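Local coordinates for Beta/alpha-amylase (Paenibacillus polymyxa, PDB 3VOC), which cleaves alpha-1,4-glucosidic linkages of starch, its beta-amylase domain, the piece described here, removing maltose units from non-reducing chain ends, at residues A[183-194]-A[241-249]. Residues are numbered along the deposited sequence; the frame is centred on the assembly and turned at random.
Sequences FQAYTETAKNAF and YGKDFLSWY
Phe183 meets Phe245 and Tyr249 in an aromatic cluster through which the loop and first turns of helix 188-202 pack on helix 240-268; both helices belong to the chain segment linking barrel strands 153-156 and 275-279 in this family 14 (beta/alpha)8 domain. The Phe183 ring makes two T-shaped pairs: Phe245 turns its edge to one face, Phe245 CE2 standing 3.7 Å above the Phe183 plane, while the edge of Phe183 meets the face of Tyr249, Phe183 CD2 lying 3.6 Å from Tyr249 CE2. A tyrosine suits that place because it offers a ring face and a polar end: Gln184 N donates to Tyr249 OH over 2.9 Å, a bent bond (133°), and the same hydroxyl is hydrogen-bonded to Ala299 O. Ala185, with just a methyl, fits where the edges of Phe245 and Trp248 converge beside Tyr249. Small Ala190 and Ala193 let the indole come close to the helix backbone. Phe194 fills a hole formed by Tyr241, Asp244, Phe245 and Trp248; with CG anti to the backbone N (chi1 180°), its ring reaches across to receive the edge of Phe245, and its CB makes a CH-pi contact 3.6 Å from the centroid of the Trp248 six-membered ring, almost on the ring normal.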
loop_
_atom_site.group_PDB
_atom_site.type_symbol
_atom_site.label_atom_id
_atom_site.label_comp_id
_atom_site.label_asym_id
_atom_site.label_seq_id
_atom_site.Cartn_x
_atom_site.Cartn_y
_atom_site.Cartn_z
ATOM N N PHE A 183 12.278 -7.890 -9.464
ATOM C CA PHE A 183 12.823 -6.572 -9.109
ATOM C C PHE A 183 12.405 -5.521 -10.147
ATOM O O PHE A 183 12.230 -5.840 -11.317
ATOM C CB PHE A 183 14.359 -6.617 -8.973
ATOM C CG PHE A 183 14.846 -7.401 -7.781
ATOM C CD1 PHE A 183 15.654 -8.515 -7.952
ATOM C CD2 PHE A 183 14.520 -7.013 -6.489
ATOM C CE1 PHE A 183 16.104 -9.249 -6.856
ATOM C CE2 PHE A 183 14.974 -7.747 -5.372
ATOM C CZ PHE A 183 15.770 -8.861 -5.560
ATOM N N GLN A 184 12.269 -4.272 -9.705
ATOM C CA GLN A 184 11.626 -3.213 -10.485
ATOM C C GLN A 184 12.518 -1.979 -10.587
ATOM O O GLN A 184 12.050 -0.831 -10.471
ATOM C CB GLN A 184 10.286 -2.850 -9.830
ATOM C CG GLN A 184 9.289 -4.019 -9.751
ATOM C CD GLN A 184 8.813 -4.455 -11.131
ATOM O OE1 GLN A 184 8.586 -3.619 -12.001
ATOM N NE2 GLN A 184 8.656 -5.771 -11.335
ATOM N N ALA A 185 13.816 -2.217 -10.793
ATOM C CA ALA A 185 14.796 -1.145 -10.798
ATOM C C ALA A 185 15.543 -1.088 -12.123
ATOM O O ALA A 185 16.741 -0.782 -12.146
ATOM C CB ALA A 185 15.788 -1.327 -9.624
ATOM N N TYR A 186 14.831 -1.351 -13.226
ATOM C CA TYR A 186 15.494 -1.500 -14.533
ATOM C C TYR A 186 15.324 -0.356 -15.501
ATOM O O TYR A 186 15.881 -0.387 -16.608
ATOM C CB TYR A 186 15.216 -2.877 -15.160
ATOM C CG TYR A 186 15.703 -3.950 -14.219
ATOM C CD1 TYR A 186 16.990 -4.500 -14.345
ATOM C CD2 TYR A 186 14.924 -4.347 -13.143
ATOM C CE1 TYR A 186 17.454 -5.465 -13.424
ATOM C CE2 TYR A 186 15.369 -5.291 -12.233
ATOM C CZ TYR A 186 16.637 -5.848 -12.372
ATOM O OH TYR A 186 17.053 -6.804 -11.458
ATOM N N THR A 187 14.599 0.683 -15.085
ATOM C CA THR A 187 14.627 1.931 -15.855
ATOM C C THR A 187 16.046 2.489 -15.809
ATOM O O THR A 187 16.818 2.185 -14.884
ATOM C CB THR A 187 13.663 3.004 -15.313
ATOM O OG1 THR A 187 13.886 3.191 -13.907
ATOM C CG2 THR A 187 12.205 2.598 -15.561
ATOM N N GLU A 188 16.405 3.286 -16.806
ATOM C CA GLU A 188 17.702 3.948 -16.774
ATOM C C GLU A 188 17.825 4.821 -15.534
ATOM O O GLU A 188 18.894 4.875 -14.922
ATOM C CB GLU A 188 17.955 4.752 -18.043
ATOM C CG GLU A 188 18.108 3.873 -19.295
ATOM C CD GLU A 188 19.161 2.783 -19.114
ATOM O OE1 GLU A 188 20.285 3.083 -18.657
ATOM O OE2 GLU A 188 18.862 1.615 -19.428
ATOM N N THR A 189 16.712 5.462 -15.163
ATOM C CA THR A 189 16.648 6.364 -14.007
ATOM C C THR A 189 16.958 5.603 -12.724
ATOM O O THR A 189 17.745 6.068 -11.907
ATOM C CB THR A 189 15.275 7.062 -13.917
ATOM O OG1 THR A 189 15.126 7.931 -15.048
ATOM C CG2 THR A 189 15.132 7.886 -12.626
ATOM N N ALA A 190 16.359 4.429 -12.576
ATOM C CA ALA A 190 16.617 3.576 -11.407
ATOM C C ALA A 190 18.055 3.074 -11.401
ATOM O O ALA A 190 18.729 3.122 -10.367
ATOM C CB ALA A 190 15.632 2.411 -11.356
ATOM N N LYS A 191 18.533 2.612 -12.560
ATOM C CA LYS A 191 19.905 2.110 -12.648
ATOM C C LYS A 191 20.903 3.212 -12.312
ATOM O O LYS A 191 21.857 2.980 -11.567
ATOM C CB LYS A 191 20.196 1.493 -14.014
ATOM C CG LYS A 191 19.443 0.170 -14.250
ATOM C CD LYS A 191 19.881 -0.545 -15.517
ATOM C CE LYS A 191 19.594 0.261 -16.750
ATOM N NZ LYS A 191 19.884 -0.500 -18.031
ATOM N N ASN A 192 20.662 4.410 -12.832
ATOM C CA ASN A 192 21.526 5.547 -12.528
ATOM C C ASN A 192 21.432 6.019 -11.076
ATOM O O ASN A 192 22.434 6.425 -10.475
ATOM C CB ASN A 192 21.275 6.676 -13.524
ATOM C CG ASN A 192 22.005 6.437 -14.847
ATOM O OD1 ASN A 192 23.097 5.847 -14.869
ATOM N ND2 ASN A 192 21.422 6.894 -15.944
ATOM N N ALA A 193 20.240 5.931 -10.499
ATOM C CA ALA A 193 20.067 6.286 -9.097
ATOM C C ALA A 193 20.849 5.327 -8.202
ATOM O O ALA A 193 21.448 5.751 -7.220
ATOM C CB ALA A 193 18.590 6.301 -8.716
ATOM N N PHE A 194 20.853 4.038 -8.547
ATOM C CA PHE A 194 21.650 3.059 -7.794
ATOM C C PHE A 194 23.149 3.329 -7.956
ATOM O O PHE A 194 23.890 3.285 -6.975
ATOM C CB PHE A 194 21.294 1.615 -8.216
ATOM C CG PHE A 194 22.080 0.520 -7.481
ATOM C CD1 PHE A 194 22.168 0.503 -6.084
ATOM C CD2 PHE A 194 22.697 -0.512 -8.201
ATOM C CE1 PHE A 194 22.863 -0.511 -5.419
ATOM C CE2 PHE A 194 23.400 -1.551 -7.541
ATOM C CZ PHE A 194 23.482 -1.546 -6.152
ATOM N N TYR A 241 27.515 -6.788 -2.270
ATOM C CA TYR A 241 26.782 -6.166 -3.378
ATOM C C TYR A 241 25.269 -6.324 -3.198
ATOM O O TYR A 241 24.509 -5.361 -3.329
ATOM C CB TYR A 241 27.205 -6.765 -4.727
ATOM C CG TYR A 241 26.130 -6.600 -5.789
ATOM C CD1 TYR A 241 25.934 -5.369 -6.432
ATOM C CD2 TYR A 241 25.307 -7.672 -6.146
ATOM C CE1 TYR A 241 24.918 -5.209 -7.399
ATOM C CE2 TYR A 241 24.290 -7.521 -7.107
ATOM C CZ TYR A 241 24.101 -6.294 -7.719
ATOM O OH TYR A 241 23.106 -6.174 -8.673
ATOM N N GLY A 242 24.841 -7.550 -2.916
ATOM C CA GLY A 242 23.414 -7.855 -2.781
ATOM C C GLY A 242 22.755 -7.100 -1.641
ATOM O O GLY A 242 21.617 -6.625 -1.776
ATOM N N LYS A 243 23.474 -6.974 -0.524
ATOM C CA LYS A 243 22.989 -6.193 0.606
ATOM C C LYS A 243 22.905 -4.715 0.266
ATOM O O LYS A 243 21.943 -4.066 0.631
ATOM C CB LYS A 243 23.850 -6.401 1.863
ATOM C CG LYS A 243 23.690 -7.781 2.507
ATOM C CD LYS A 243 24.740 -8.015 3.607
ATOM C CE LYS A 243 24.264 -9.068 4.618
ATOM N NZ LYS A 243 23.785 -10.329 3.965
ATOM N N ASP A 244 23.919 -4.187 -0.417
ATOM C CA ASP A 244 23.862 -2.809 -0.892
ATOM C C ASP A 244 22.685 -2.581 -1.844
ATOM O O ASP A 244 22.004 -1.560 -1.754
ATOM C CB ASP A 244 25.178 -2.392 -1.574
ATOM C CG ASP A 244 26.141 -1.717 -0.617
ATOM O OD1 ASP A 244 25.685 -0.972 0.276
ATOM O OD2 ASP A 244 27.367 -1.902 -0.764
ATOM N N PHE A 245 22.464 -3.512 -2.775
ATOM C CA PHE A 245 21.348 -3.354 -3.703
ATOM C C PHE A 245 19.999 -3.354 -2.957
ATOM O O PHE A 245 19.167 -2.465 -3.169
ATOM C CB PHE A 245 21.320 -4.422 -4.812
ATOM C CG PHE A 245 20.026 -4.417 -5.581
ATOM C CD1 PHE A 245 19.725 -3.355 -6.436
ATOM C CD2 PHE A 245 19.086 -5.428 -5.405
ATOM C CE1 PHE A 245 18.521 -3.302 -7.117
ATOM C CE2 PHE A 245 17.875 -5.387 -6.091
ATOM C CZ PHE A 245 17.597 -4.308 -6.958
ATOM N N LEU A 246 19.788 -4.352 -2.099
ATOM C CA LEU A 246 18.507 -4.491 -1.407
ATOM C C LEU A 246 18.259 -3.356 -0.444
ATOM O O LEU A 246 17.127 -2.902 -0.320
ATOM C CB LEU A 246 18.428 -5.824 -0.652
ATOM C CG LEU A 246 18.150 -7.069 -1.484
ATOM C CD1 LEU A 246 18.125 -8.288 -0.579
ATOM C CD2 LEU A 246 16.829 -6.936 -2.249
ATOM N N SER A 247 19.308 -2.910 0.257
ATOM C CA SER A 247 19.176 -1.754 1.153
ATOM C C SER A 247 18.792 -0.495 0.379
ATOM O O SER A 247 17.902 0.264 0.804
ATOM C CB SER A 247 20.464 -1.524 1.951
ATOM O OG SER A 247 20.303 -0.440 2.843
ATOM N N TRP A 248 19.459 -0.270 -0.756
ATOM C CA TRP A 248 19.140 0.884 -1.597
ATOM C C TRP A 248 17.707 0.787 -2.155
ATOM O O TRP A 248 16.955 1.761 -2.168
ATOM C CB TRP A 248 20.140 1.032 -2.763
ATOM C CG TRP A 248 19.606 1.992 -3.809
ATOM C CD1 TRP A 248 19.647 3.366 -3.762
ATOM C CD2 TRP A 248 18.912 1.650 -5.017
ATOM N NE1 TRP A 248 19.032 3.893 -4.877
ATOM C CE2 TRP A 248 18.578 2.863 -5.666
ATOM C CE3 TRP A 248 18.544 0.430 -5.619
ATOM C CZ2 TRP A 248 17.887 2.898 -6.880
ATOM C CZ3 TRP A 248 17.856 0.464 -6.825
ATOM C CH2 TRP A 248 17.549 1.697 -7.454
ATOM N N TYR A 249 17.360 -0.403 -2.625
ATOM C CA TYR A 249 16.057 -0.679 -3.225
ATOM C C TYR A 249 14.957 -0.311 -2.219
ATOM O O TYR A 249 14.001 0.406 -2.557
ATOM C CB TYR A 249 16.022 -2.157 -3.583
ATOM C CG TYR A 249 14.878 -2.635 -4.451
ATOM C CD1 TYR A 249 14.627 -2.069 -5.711
ATOM C CD2 TYR A 249 14.074 -3.701 -4.028
ATOM C CE1 TYR A 249 13.586 -2.570 -6.524
ATOM C CE2 TYR A 249 13.039 -4.191 -4.821
ATOM C CZ TYR A 249 12.798 -3.625 -6.063
ATOM O OH TYR A 249 11.747 -4.116 -6.825
#